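Local structure of group II chitinase (Ostrinia furnacalis, 6JAV) at residues V332-S337 / E371-I377; D323-I328 / P363-I368; M250-S254 / G283-Y287. The protein probably hydrolyses chitin internally as a family 18 endochitinase, this chain being catalytic domain 1 of a much longer, probably chitin-binding protein. All coordinates share one frame; numbering follows the deposited sequence.

Overall arrangement
Contact 3 comes first along the chain, joining strand 244-257 to strand 284-286. Contacts 1 and 2 follow, with alternating segments on the same two helices, 325-337 and 363-373. Contact 2 holds the beginnings of these helices and contact 1 their ends, with centres about 13 Å apart and Val332 CG2 lying 3.9 Å from Ile368 CG2. Contact 2 also touches contact 3, whose centre is about 14 Å away: Leu364 packs on Tyr287 and Met250, and Pro363 on Tyr287. Contacts 1 and 3 lie about 25 Å apart between centres and do not meet. The series therefore runs from the inhibitor pocket of this TIM-barrel domain, through its helical layer, to the modelled C-terminus.

Contact 1 of 3, residues V332-S337 / E371-I377; sequences VNFIKS and ELLNPKI
Two bent side chains bring the charges of Lys336 and Glu371 together: the lysine chain turns at chi3 (-66°), which carries NZ over the end of helix 363-373, and the glutamate folds at chi2 (60°), which returns its carboxylate toward helix 325-337. The two chains cross at about a right angle. NZ forms a salt bridge with Glu371 OE2 at 2.9 Å, approaching on the anti side and somewhat out of the carboxylate plane.

The same ammonium group also donates to three backbone carbonyls, one in the last turn of helix 363-373 and two in the loop after it. Lys376 O, at 2.7 Å from Lys336 NZ, is met almost head-on, with a C=O...donor angle of 163°. Asn374 O lies 3.0 Å from NZ and is approached from a tilt, as is Glu371 O. The latter carbonyl has a second donor, Asn374 N, which reaches it from the opposite face of its plane. Four acceptors thus surround a group with three protons, so at least one bond must be shared.

Apolar contacts lie on either side of this polar cluster. Val332 CG1 sits 3.6 Å from Leu372 CD2 and equally close to Glu371 CB, while the inner side of the helix, through Val332 and Ile335, rests on Met248 of strand 244-257. At the outer end, Ile377 CG1 lies 4.0 Å from Lys336 CB, and Ile377 CG2 approaches Ser337 CB. Both Lys336 and Leu372 touch Tyr7.

Lys336 is buried, yet its charge is met by one carboxylate and three carbonyls. Since those carbonyls lie at and just beyond the C-terminal end of helix 363-373, the ammonium probably also offsets the partial negative charge there, and its bonds to Asn374 O and Lys376 O tie the following loop back onto helix 325-337.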
ATOM      1  N   VAL A 332       6.646  10.985  -8.520  1.00 10.03           N
ATOM      2  CA  VAL A 332       8.026  10.490  -8.469  1.00 10.49           C
ATOM      3  C   VAL A 332       9.028  11.644  -8.465  1.00 11.44           C
ATOM      4  O   VAL A 332      10.065  11.572  -7.800  1.00 12.18           O
ATOM      5  CB  VAL A 332       8.292   9.436  -9.562  1.00 11.08           C
ATOM      6  CG1 VAL A 332       9.730   8.974  -9.520  1.00 13.67           C
ATOM      7  CG2 VAL A 332       7.347   8.229  -9.377  1.00 13.67           C
ATOM      8  N   ASN A 333       8.753  12.724  -9.206  1.00 11.09           N
ATOM      9  CA  ASN A 333       9.622  13.897  -9.089  1.00 13.86           C
ATOM     10  C   ASN A 333       9.603  14.454  -7.670  1.00 13.74           C
ATOM     11  O   ASN A 333      10.639  14.912  -7.167  1.00 13.56           O
ATOM     12  CB  ASN A 333       9.208  14.953 -10.107  1.00 13.82           C
ATOM     13  CG  ASN A 333       9.807  14.683 -11.476  1.00 24.63           C
ATOM     14  OD1 ASN A 333       9.085  14.462 -12.451  1.00 27.58           O
ATOM     15  ND2 ASN A 333      11.131  14.685 -11.553  1.00 26.45           N
ATOM     16  N   PHE A 334       8.452  14.376  -6.994  1.00 12.43           N
ATOM     17  CA  PHE A 334       8.358  14.777  -5.585  1.00 11.17           C
ATOM     18  C   PHE A 334       9.237  13.888  -4.704  1.00 13.61           C
ATOM     19  O   PHE A 334       9.991  14.385  -3.857  1.00 13.20           O
ATOM     20  CB  PHE A 334       6.884  14.722  -5.176  1.00 11.68           C
ATOM     21  CG  PHE A 334       6.616  14.914  -3.715  1.00 10.87           C
ATOM     22  CD1 PHE A 334       6.468  16.199  -3.195  1.00 14.07           C
ATOM     23  CD2 PHE A 334       6.436  13.827  -2.864  1.00 13.85           C
ATOM     24  CE1 PHE A 334       6.169  16.394  -1.844  1.00 17.24           C
ATOM     25  CE2 PHE A 334       6.154  14.026  -1.500  1.00 15.00           C
ATOM     26  CZ  PHE A 334       6.018  15.319  -0.999  1.00 15.66           C
ATOM     27  N   ILE A 335       9.181  12.569  -4.924  1.00 11.39           N
ATOM     28  CA  ILE A 335      10.041  11.626  -4.205  1.00 11.72           C
ATOM     29  C   ILE A 335      11.507  12.023  -4.350  1.00 12.55           C
ATOM     30  O   ILE A 335      12.252  12.122  -3.358  1.00 12.90           O
ATOM     31  CB  ILE A 335       9.781  10.198  -4.723  1.00 10.68           C
ATOM     32  CG1 ILE A 335       8.400   9.719  -4.250  1.00 12.29           C
ATOM     33  CG2 ILE A 335      10.920   9.207  -4.304  1.00 12.50           C
ATOM     34  CD1 ILE A 335       7.979   8.386  -4.951  1.00 13.28           C
ATOM     35  N   LYS A 336      11.934  12.270  -5.590  1.00 11.78           N
ATOM     36  CA  LYS A 336      13.320  12.617  -5.860  1.00 12.66           C
ATOM     37  C   LYS A 336      13.682  13.961  -5.237  1.00 11.76           C
ATOM     38  O   LYS A 336      14.764  14.106  -4.647  1.00 14.73           O
ATOM     39  CB  LYS A 336      13.542  12.656  -7.370  1.00 13.33           C
ATOM     40  CG  LYS A 336      13.412  11.282  -8.053  1.00 13.39           C
ATOM     41  CD  LYS A 336      13.885  11.339  -9.521  1.00 19.22           C
ATOM     42  CE  LYS A 336      12.972  12.207 -10.349  1.00 24.17           C
ATOM     43  NZ  LYS A 336      13.278  12.237 -11.825  1.00 19.95           N
ATOM     44  N   SER A 337      12.775  14.937  -5.326  1.00 13.59           N
ATOM     45  CA  SER A 337      13.043  16.276  -4.793  1.00 13.76           C
ATOM     46  C   SER A 337      13.324  16.256  -3.294  1.00 14.83           C
ATOM     47  O   SER A 337      14.122  17.071  -2.800  1.00 15.41           O
ATOM     48  CB  SER A 337      11.879  17.210  -5.109  1.00 15.86           C
ATOM     49  OG  SER A 337      10.737  16.974  -4.277  1.00 23.28           O
ATOM     50  N   GLU A 371      10.715   7.382 -14.303  1.00 12.79           N
ATOM     51  CA  GLU A 371      10.964   8.643 -13.618  1.00 13.74           C
ATOM     52  C   GLU A 371      12.015   8.495 -12.518  1.00 16.14           C
ATOM     53  O   GLU A 371      12.854   9.386 -12.337  1.00 17.52           O
ATOM     54  CB  GLU A 371       9.652   9.241 -13.121  1.00 15.16           C
ATOM     55  CG  GLU A 371       9.762  10.733 -12.729  1.00 20.28           C
ATOM     56  CD  GLU A 371      10.201  11.650 -13.887  1.00 26.88           C
ATOM     57  OE1 GLU A 371       9.625  11.561 -14.993  1.00 29.16           O
ATOM     58  OE2 GLU A 371      11.115  12.476 -13.684  1.00 34.30           O
ATOM     59  N   LEU A 372      12.014   7.376 -11.782  1.00 13.65           N
ATOM     60  CA  LEU A 372      13.047   7.175 -10.766  1.00 13.30           C
ATOM     61  C   LEU A 372      14.434   7.129 -11.380  1.00 16.56           C
ATOM     62  O   LEU A 372      15.406   7.574 -10.746  1.00 20.59           O
ATOM     63  CB  LEU A 372      12.808   5.864 -10.013  1.00 14.01           C
ATOM     64  CG  LEU A 372      11.700   5.905  -8.960  1.00 13.81           C
ATOM     65  CD1 LEU A 372      11.532   4.496  -8.394  1.00 14.92           C
ATOM     66  CD2 LEU A 372      12.063   6.887  -7.825  1.00 11.86           C
ATOM     67  N   LEU A 373      14.560   6.570 -12.585  1.00 15.37           N
ATOM     68  CA  LEU A 373      15.847   6.433 -13.258  1.00 15.53           C
ATOM     69  C   LEU A 373      16.248   7.683 -14.024  1.00 19.40           C
ATOM     70  O   LEU A 373      17.401   7.780 -14.457  1.00 22.07           O
ATOM     71  CB  LEU A 373      15.853   5.216 -14.187  1.00 17.28           C
ATOM     72  CG  LEU A 373      15.726   3.876 -13.455  1.00 19.82           C
ATOM     73  CD1 LEU A 373      15.605   2.729 -14.443  1.00 21.22           C
ATOM     74  CD2 LEU A 373      16.907   3.650 -12.518  1.00 19.47           C
ATOM     75  N   ASN A 374      15.351   8.640 -14.165  1.00 18.22           N
ATOM     76  CA  ASN A 374      15.663   9.891 -14.842  1.00 21.53           C
ATOM     77  C   ASN A 374      16.425  10.804 -13.879  1.00 24.33           C
ATOM     78  O   ASN A 374      15.914  11.106 -12.792  1.00 21.54           O
ATOM     79  CB  ASN A 374      14.339  10.506 -15.274  1.00 18.20           C
ATOM     80  CG  ASN A 374      14.486  11.870 -15.868  1.00 36.72           C
ATOM     81  OD1 ASN A 374      15.585  12.361 -16.025  1.00 32.72           O
ATOM     82  ND2 ASN A 374      13.366  12.499 -16.197  1.00 41.03           N
ATOM     83  N   PRO A 375      17.642  11.242 -14.220  1.00 26.51           N
ATOM     84  CA  PRO A 375      18.422  12.068 -13.275  1.00 32.35           C
ATOM     85  C   PRO A 375      17.845  13.452 -13.040  1.00 32.33           C
ATOM     86  O   PRO A 375      18.104  14.056 -11.989  1.00 31.83           O
ATOM     87  CB  PRO A 375      19.804  12.160 -13.945  1.00 35.96           C
ATOM     88  CG  PRO A 375      19.810  11.135 -15.019  1.00 35.53           C
ATOM     89  CD  PRO A 375      18.393  10.961 -15.454  1.00 32.54           C
ATOM     90  N   LYS A 376      17.096  13.988 -13.995  1.00 31.12           N
ATOM     91  CA  LYS A 376      16.568  15.338 -13.864  1.00 38.13           C
ATOM     92  C   LYS A 376      15.412  15.369 -12.868  1.00 47.87           C
ATOM     93  O   LYS A 376      14.628  14.419 -12.770  1.00 31.07           O
ATOM     94  CB  LYS A 376      16.089  15.860 -15.222  1.00 42.13           C
ATOM     95  CG  LYS A 376      17.137  15.917 -16.355  1.00 47.95           C
ATOM     96  CD  LYS A 376      16.571  15.308 -17.649  1.00 60.99           C
ATOM     97  CE  LYS A 376      16.979  13.862 -17.851  1.00 55.02           C
ATOM     98  NZ  LYS A 376      16.139  13.157 -18.869  1.00 50.50           N
ATOM     99  N   ILE A 377      15.312  16.478 -12.127  1.00 31.44           N
ATOM    100  CA  ILE A 377      14.233  16.668 -11.153  1.00 32.82           C
ATOM    101  C   ILE A 377      13.337  17.861 -11.500  1.00 47.15           C
ATOM    102  O   ILE A 377      13.751  19.017 -11.389  1.00 45.80           O
ATOM    103  CB  ILE A 377      14.773  16.757  -9.707  1.00 37.32           C
ATOM    104  CG1 ILE A 377      15.578  15.498  -9.364  1.00 33.55           C
ATOM    105  CG2 ILE A 377      13.624  16.965  -8.718  1.00 39.29           C
ATOM    106  CD1 ILE A 377      16.299  15.573  -8.034  1.00 36.68           C
TER

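Contact 2 of 3, residues D323-I328 / P363-I368; sequences DDVEII and PLLNAI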
ATOM      1  N   ASP A 323      -4.932   7.463 -10.046  1.00 10.83           N
ATOM      2  CA  ASP A 323      -3.708   8.062 -10.561  1.00  9.89           C
ATOM      3  C   ASP A 323      -3.441   7.602 -11.993  1.00 12.93           C
ATOM      4  O   ASP A 323      -3.536   6.405 -12.304  1.00 13.28           O
ATOM      5  CB  ASP A 323      -2.509   7.677  -9.679  1.00 11.56           C
ATOM      6  CG  ASP A 323      -2.394   8.527  -8.415  1.00 14.09           C
ATOM      7  OD1 ASP A 323      -3.288   9.364  -8.143  1.00 13.53           O
ATOM      8  OD2 ASP A 323      -1.381   8.338  -7.682  1.00 13.58           O
ATOM      9  N   ASP A 324      -3.102   8.558 -12.858  1.00 12.24           N
ATOM     10  CA  ASP A 324      -2.649   8.286 -14.210  1.00 12.12           C
ATOM     11  C   ASP A 324      -1.132   8.458 -14.323  1.00 12.26           C
ATOM     12  O   ASP A 324      -0.443   8.824 -13.369  1.00 11.75           O
ATOM     13  CB  ASP A 324      -3.426   9.133 -15.229  1.00 11.79           C
ATOM     14  CG  ASP A 324      -3.197  10.647 -15.083  1.00 19.64           C
ATOM     15  OD1 ASP A 324      -2.522  11.136 -14.158  1.00 14.01           O
ATOM     16  OD2 ASP A 324      -3.755  11.388 -15.926  1.00 24.61           O
ATOM     17  N   VAL A 325      -0.592   8.178 -15.511  1.00 11.94           N
ATOM     18  CA  VAL A 325       0.849   8.304 -15.725  1.00 13.30           C
ATOM     19  C   VAL A 325       1.317   9.721 -15.429  1.00 13.83           C
ATOM     20  O   VAL A 325       2.391   9.922 -14.850  1.00 13.97           O
ATOM     21  CB  VAL A 325       1.221   7.851 -17.155  1.00 13.08           C
ATOM     22  CG1 VAL A 325       2.610   8.304 -17.516  1.00 20.23           C
ATOM     23  CG2 VAL A 325       1.049   6.344 -17.267  1.00 15.43           C
ATOM     24  N   GLU A 326       0.530  10.729 -15.819  1.00 12.28           N
ATOM     25  CA  GLU A 326       0.961  12.109 -15.607  1.00 14.09           C
ATOM     26  C   GLU A 326       1.182  12.407 -14.119  1.00 15.05           C
ATOM     27  O   GLU A 326       2.240  12.930 -13.726  1.00 13.65           O
ATOM     28  CB  GLU A 326      -0.058  13.074 -16.215  1.00 16.52           C
ATOM     29  CG  GLU A 326       0.421  14.511 -16.186  1.00 21.84           C
ATOM     30  CD  GLU A 326      -0.657  15.504 -16.583  1.00 40.37           C
ATOM     31  OE1 GLU A 326      -0.417  16.284 -17.528  1.00 45.09           O
ATOM     32  OE2 GLU A 326      -1.729  15.513 -15.937  1.00 32.32           O
ATOM     33  N   ILE A 327       0.194  12.094 -13.273  1.00 12.75           N
ATOM     34  CA  ILE A 327       0.365  12.411 -11.854  1.00 12.53           C
ATOM     35  C   ILE A 327       1.431  11.527 -11.214  1.00 12.81           C
ATOM     36  O   ILE A 327       2.127  11.963 -10.288  1.00 13.34           O
ATOM     37  CB  ILE A 327      -0.965  12.391 -11.079  1.00 11.47           C
ATOM     38  CG1 ILE A 327      -0.876  13.206  -9.776  1.00 11.86           C
ATOM     39  CG2 ILE A 327      -1.388  10.952 -10.752  1.00 13.10           C
ATOM     40  CD1 ILE A 327      -0.710  14.712 -10.003  1.00 15.76           C
ATOM     41  N   ILE A 328       1.594  10.293 -11.700  1.00 12.60           N
ATOM     42  CA  ILE A 328       2.650   9.426 -11.185  1.00 10.99           C
ATOM     43  C   ILE A 328       4.013  10.060 -11.423  1.00 12.34           C
ATOM     44  O   ILE A 328       4.880  10.069 -10.525  1.00 13.11           O
ATOM     45  CB  ILE A 328       2.523   8.033 -11.829  1.00 13.03           C
ATOM     46  CG1 ILE A 328       1.294   7.283 -11.281  1.00 18.67           C
ATOM     47  CG2 ILE A 328       3.815   7.252 -11.660  1.00 17.35           C
ATOM     48  CD1 ILE A 328       1.356   6.830  -9.829  1.00 27.76           C
ATOM     49  N   PRO A 363       1.650   0.129 -17.401  1.00 11.28           N
ATOM     50  CA  PRO A 363       1.892   1.557 -17.687  1.00 11.55           C
ATOM     51  C   PRO A 363       2.217   2.383 -16.449  1.00 11.48           C
ATOM     52  O   PRO A 363       3.089   3.264 -16.496  1.00 11.83           O
ATOM     53  CB  PRO A 363       0.579   1.996 -18.367  1.00 11.81           C
ATOM     54  CG  PRO A 363      -0.464   1.052 -17.815  1.00 10.45           C
ATOM     55  CD  PRO A 363       0.263  -0.272 -17.698  1.00 11.34           C
ATOM     56  N   LEU A 364       1.521   2.148 -15.337  1.00 10.01           N
ATOM     57  CA  LEU A 364       1.803   2.954 -14.151  1.00  9.76           C
ATOM     58  C   LEU A 364       3.160   2.608 -13.557  1.00 11.44           C
ATOM     59  O   LEU A 364       3.962   3.501 -13.224  1.00 11.70           O
ATOM     60  CB  LEU A 364       0.697   2.778 -13.111  1.00  8.79           C
ATOM     61  CG  LEU A 364      -0.731   3.188 -13.525  1.00 10.20           C
ATOM     62  CD1 LEU A 364      -1.703   3.118 -12.329  1.00 14.35           C
ATOM     63  CD2 LEU A 364      -0.790   4.558 -14.173  1.00 12.97           C
ATOM     64  N   LEU A 365       3.437   1.320 -13.401  1.00 10.46           N
ATOM     65  CA  LEU A 365       4.692   0.911 -12.789  1.00 11.05           C
ATOM     66  C   LEU A 365       5.885   1.260 -13.669  1.00 12.13           C
ATOM     67  O   LEU A 365       6.924   1.708 -13.162  1.00 11.35           O
ATOM     68  CB  LEU A 365       4.623  -0.578 -12.452  1.00 11.57           C
ATOM     69  CG  LEU A 365       5.767  -1.169 -11.639  1.00 12.25           C
ATOM     70  CD1 LEU A 365       6.074  -0.336 -10.368  1.00 11.44           C
ATOM     71  CD2 LEU A 365       5.405  -2.615 -11.287  1.00 14.27           C
ATOM     72  N   ASN A 366       5.756   1.104 -14.986  1.00 10.56           N
ATOM     73  CA  ASN A 366       6.832   1.568 -15.867  1.00 11.46           C
ATOM     74  C   ASN A 366       7.042   3.077 -15.777  1.00 14.59           C
ATOM     75  O   ASN A 366       8.176   3.551 -15.897  1.00 14.26           O
ATOM     76  CB  ASN A 366       6.583   1.145 -17.313  1.00 11.63           C
ATOM     77  CG  ASN A 366       7.185  -0.192 -17.617  1.00 13.99           C
ATOM     78  OD1 ASN A 366       8.415  -0.342 -17.635  1.00 16.78           O
ATOM     79  ND2 ASN A 366       6.332  -1.192 -17.860  1.00 14.14           N
ATOM     80  N   ALA A 367       5.967   3.847 -15.614  1.00 11.62           N
ATOM     81  CA  ALA A 367       6.130   5.297 -15.454  1.00 14.48           C
ATOM     82  C   ALA A 367       6.939   5.611 -14.197  1.00 13.24           C
ATOM     83  O   ALA A 367       7.808   6.495 -14.211  1.00 14.08           O
ATOM     84  CB  ALA A 367       4.763   5.987 -15.405  1.00 14.48           C
ATOM     85  N   ILE A 368       6.678   4.889 -13.106  1.00 12.11           N
ATOM     86  CA  ILE A 368       7.453   5.084 -11.882  1.00 13.16           C
ATOM     87  C   ILE A 368       8.920   4.764 -12.118  1.00 13.56           C
ATOM     88  O   ILE A 368       9.810   5.542 -11.743  1.00 13.27           O
ATOM     89  CB  ILE A 368       6.878   4.236 -10.731  1.00 11.09           C
ATOM     90  CG1 ILE A 368       5.456   4.660 -10.371  1.00 12.12           C
ATOM     91  CG2 ILE A 368       7.812   4.327  -9.492  1.00 11.76           C
ATOM     92  CD1 ILE A 368       4.737   3.700  -9.426  1.00 11.60           C
TER
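Two outer helices of the family 18 TIM barrel, 325-337 and 363-373, pack side by side through their first turns, where Val325 and Ile328 meet Leu364, Ala367 and Ile368. The branches of Val325 divide the work: CG1 sits 3.8 Å from Ala367 CB, and CG2 lies 4.0 Å from Leu364 CD2. The small Ala367 methyl also faces Ile328 CG2, at 4.1 Å. That branch is carried past it by lying anti to the backbone N of Ile328, and presses on Ile368 CG1 at 3.3 Å, tighter than ordinary carbon-carbon contact.

Both helices run in the same direction, since Val325 is in register with Leu364 and Ile328 with Ile368, as expected of neighbouring helices around such a barrel. Beneath them, Ile328 and Ile368 both touch Met248 of strand 244-257. Asp324 is the N-cap of helix 325-337: its OD1 accepts from Ile327 N at 3.0 Å, with an N-H...O angle of 168°, while its OD2 forms a salt bridge with Lys303. The start of helix 363-373 is held by Asp351, whose carboxylate accepts from the backbone N atoms of Leu364 and Leu365.

Contact 3 of 3, residues M250-S254 / G283-Y287; sequences MYGQS and GFLAY
Phe284 CE1 lies over one face of the Tyr251 ring, 3.3 Å from Tyr251 CD2. The planes are 22° apart and therefore nearly parallel, but the centroids are separated by 4.9 Å and the rings are so far slid apart that they hardly overlap. Leu285 O approaches the Tyr251 side chain obliquely, at 3.2 Å from its CB. With CG anti to the backbone N (chi1 -180°), the Phe284 ring extends from its strand to lie beside Tyr251; it also touches the bound thienopyridine inhibitor.

The rings are mounted on an antiparallel ladder. Gly252 and Leu285 form the hydrogen-bonded pair: Gly252 N donates to Leu285 O at 2.8 Å, and Leu285 N returns a bond to Gly252 O at 3.1 Å. Tyr251 with Ala286 and Gln253 with Phe284 are the adjoining non-hydrogen-bonded pairs. Farther along, Ser254 N binds Gly283 O at 2.9 Å from well above the carbonyl plane, 66° out of it. At the other end, Tyr287 N donates to Met250 O, 3.0 Å away, just where helix 287-296 begins. A water bound to Ser254 OG at 2.7 Å also lies within bonding distance of Phe284 O.

Tyr251 OH and Gln253 NE2 both hydrogen-bond to OD1 of Asp199, itself a residue of the inhibitor pocket. The ladder sets the position of the Phe284 backbone, and packing on Tyr251 probably helps to orient the ring that the inhibitor touches, while the polar ends of Tyr251 and Gln253 bind one oxygen of Asp199 and probably help to hold its carboxylate in place.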
ATOM      1  N   MET A 250      -2.329   1.765  -7.498  1.00  8.01           N
ATOM      2  CA  MET A 250      -2.581   1.246  -8.838  1.00  8.87           C
ATOM      3  C   MET A 250      -4.061   0.990  -9.065  1.00 10.68           C
ATOM      4  O   MET A 250      -4.434   0.082  -9.837  1.00 10.80           O
ATOM      5  CB  MET A 250      -1.803  -0.066  -9.045  1.00  9.86           C
ATOM      6  CG  MET A 250      -0.278   0.025  -8.720  1.00 10.34           C
ATOM      7  SD  MET A 250       0.736   0.909  -9.909  1.00 11.46           S
ATOM      8  CE  MET A 250       0.737   2.570  -9.202  1.00 11.93           C
ATOM      9  N   TYR A 251      -4.913   1.691  -8.329  1.00  9.96           N
ATOM     10  CA  TYR A 251      -6.349   1.476  -8.334  1.00  9.75           C
ATOM     11  C   TYR A 251      -7.024   2.801  -8.004  1.00 10.12           C
ATOM     12  O   TYR A 251      -6.375   3.789  -7.629  1.00 10.78           O
ATOM     13  CB  TYR A 251      -6.746   0.412  -7.280  1.00  9.83           C
ATOM     14  CG  TYR A 251      -6.458   0.902  -5.869  1.00 10.69           C
ATOM     15  CD1 TYR A 251      -5.195   0.748  -5.310  1.00 11.42           C
ATOM     16  CD2 TYR A 251      -7.446   1.550  -5.128  1.00 10.09           C
ATOM     17  CE1 TYR A 251      -4.906   1.236  -4.029  1.00 12.02           C
ATOM     18  CE2 TYR A 251      -7.175   2.066  -3.870  1.00 11.74           C
ATOM     19  CZ  TYR A 251      -5.895   1.888  -3.335  1.00 12.13           C
ATOM     20  OH  TYR A 251      -5.607   2.363  -2.071  1.00 16.82           O
ATOM     21  N   GLY A 252      -8.347   2.796  -8.123  1.00  9.73           N
ATOM     22  CA  GLY A 252      -9.132   3.952  -7.762  1.00 10.32           C
ATOM     23  C   GLY A 252     -10.202   3.620  -6.746  1.00 10.13           C
ATOM     24  O   GLY A 252     -10.591   2.466  -6.555  1.00 11.11           O
ATOM     25  N   GLN A 253     -10.664   4.675  -6.065  1.00 11.19           N
ATOM     26  CA  GLN A 253     -11.836   4.601  -5.210  1.00 10.84           C
ATOM     27  C   GLN A 253     -13.053   5.033  -6.014  1.00 11.92           C
ATOM     28  O   GLN A 253     -13.036   6.086  -6.674  1.00 12.24           O
ATOM     29  CB  GLN A 253     -11.675   5.501  -3.983  1.00 11.88           C
ATOM     30  CG  GLN A 253     -10.657   4.961  -2.971  1.00 11.73           C
ATOM     31  CD  GLN A 253     -11.186   3.818  -2.108  1.00 14.29           C
ATOM     32  OE1 GLN A 253     -12.401   3.584  -2.001  1.00 15.45           O
ATOM     33  NE2 GLN A 253     -10.265   3.096  -1.462  1.00 15.97           N
ATOM     34  N   SER A 254     -14.095   4.205  -5.980  1.00 12.19           N
ATOM     35  CA  SER A 254     -15.288   4.457  -6.778  1.00 11.52           C
ATOM     36  C   SER A 254     -16.479   4.781  -5.892  1.00 13.87           C
ATOM     37  O   SER A 254     -16.550   4.386  -4.727  1.00 14.26           O
ATOM     38  CB  SER A 254     -15.621   3.245  -7.651  1.00 12.59           C
ATOM     39  OG  SER A 254     -16.065   2.209  -6.816  1.00 13.09           O
ATOM     40  N   GLY A 283     -16.789  -0.087  -4.415  1.00 13.26           N
ATOM     41  CA  GLY A 283     -15.965   1.040  -3.995  1.00 12.95           C
ATOM     42  C   GLY A 283     -14.534   1.007  -4.494  1.00 12.72           C
ATOM     43  O   GLY A 283     -13.768   1.940  -4.215  1.00 12.90           O
ATOM     44  N   PHE A 284     -14.156  -0.021  -5.245  1.00 11.58           N
ATOM     45  CA  PHE A 284     -12.778  -0.226  -5.659  1.00 11.52           C
ATOM     46  C   PHE A 284     -12.748  -0.591  -7.135  1.00 11.54           C
ATOM     47  O   PHE A 284     -13.562  -1.403  -7.584  1.00 13.35           O
ATOM     48  CB  PHE A 284     -12.252  -1.405  -4.840  1.00 15.22           C
ATOM     49  CG  PHE A 284     -10.819  -1.779  -5.113  1.00 14.06           C
ATOM     50  CD1 PHE A 284      -9.775  -1.210  -4.381  1.00 15.87           C
ATOM     51  CD2 PHE A 284     -10.522  -2.760  -6.061  1.00 17.09           C
ATOM     52  CE1 PHE A 284      -8.449  -1.605  -4.620  1.00 18.31           C
ATOM     53  CE2 PHE A 284      -9.205  -3.148  -6.299  1.00 17.57           C
ATOM     54  CZ  PHE A 284      -8.178  -2.583  -5.565  1.00 15.68           C
ATOM     55  N   LEU A 285     -11.793  -0.046  -7.886  1.00 10.52           N
ATOM     56  CA  LEU A 285     -11.558  -0.512  -9.254  1.00  9.63           C
ATOM     57  C   LEU A 285     -10.061  -0.550  -9.534  1.00 11.08           C
ATOM     58  O   LEU A 285      -9.339   0.397  -9.212  1.00 10.56           O
ATOM     59  CB  LEU A 285     -12.215   0.398 -10.321  1.00 12.87           C
ATOM     60  CG  LEU A 285     -13.747   0.419 -10.357  1.00 10.90           C
ATOM     61  CD1 LEU A 285     -14.240   1.515 -11.288  1.00 12.35           C
ATOM     62  CD2 LEU A 285     -14.314  -0.942 -10.787  1.00 11.82           C
ATOM     63  N   ALA A 286      -9.595  -1.620 -10.169  1.00 10.17           N
ATOM     64  CA  ALA A 286      -8.197  -1.674 -10.563  1.00  9.44           C
ATOM     65  C   ALA A 286      -7.942  -0.669 -11.683  1.00 10.39           C
ATOM     66  O   ALA A 286      -8.860  -0.288 -12.415  1.00 10.94           O
ATOM     67  CB  ALA A 286      -7.868  -3.078 -11.087  1.00 10.71           C
ATOM     68  N   TYR A 287      -6.689  -0.227 -11.824  1.00 10.11           N
ATOM     69  CA  TYR A 287      -6.367   0.642 -12.949  1.00  9.86           C
ATOM     70  C   TYR A 287      -6.802   0.023 -14.278  1.00 12.66           C
ATOM     71  O   TYR A 287      -7.317   0.722 -15.153  1.00 12.18           O
ATOM     72  CB  TYR A 287      -4.873   1.012 -12.981  1.00 11.29           C
ATOM     73  CG  TYR A 287      -4.591   1.923 -14.157  1.00 10.43           C
ATOM     74  CD1 TYR A 287      -4.992   3.253 -14.121  1.00 12.68           C
ATOM     75  CD2 TYR A 287      -4.035   1.431 -15.323  1.00 13.61           C
ATOM     76  CE1 TYR A 287      -4.787   4.102 -15.208  1.00 15.85           C
ATOM     77  CE2 TYR A 287      -3.830   2.270 -16.427  1.00 15.33           C
ATOM     78  CZ  TYR A 287      -4.209   3.596 -16.343  1.00 16.49           C
ATOM     79  OH  TYR A 287      -4.030   4.456 -17.418  1.00 23.48           O
TER
HETATM   80  O   HOH W   1     -16.171  -0.343  -7.643  1.00 14.45           O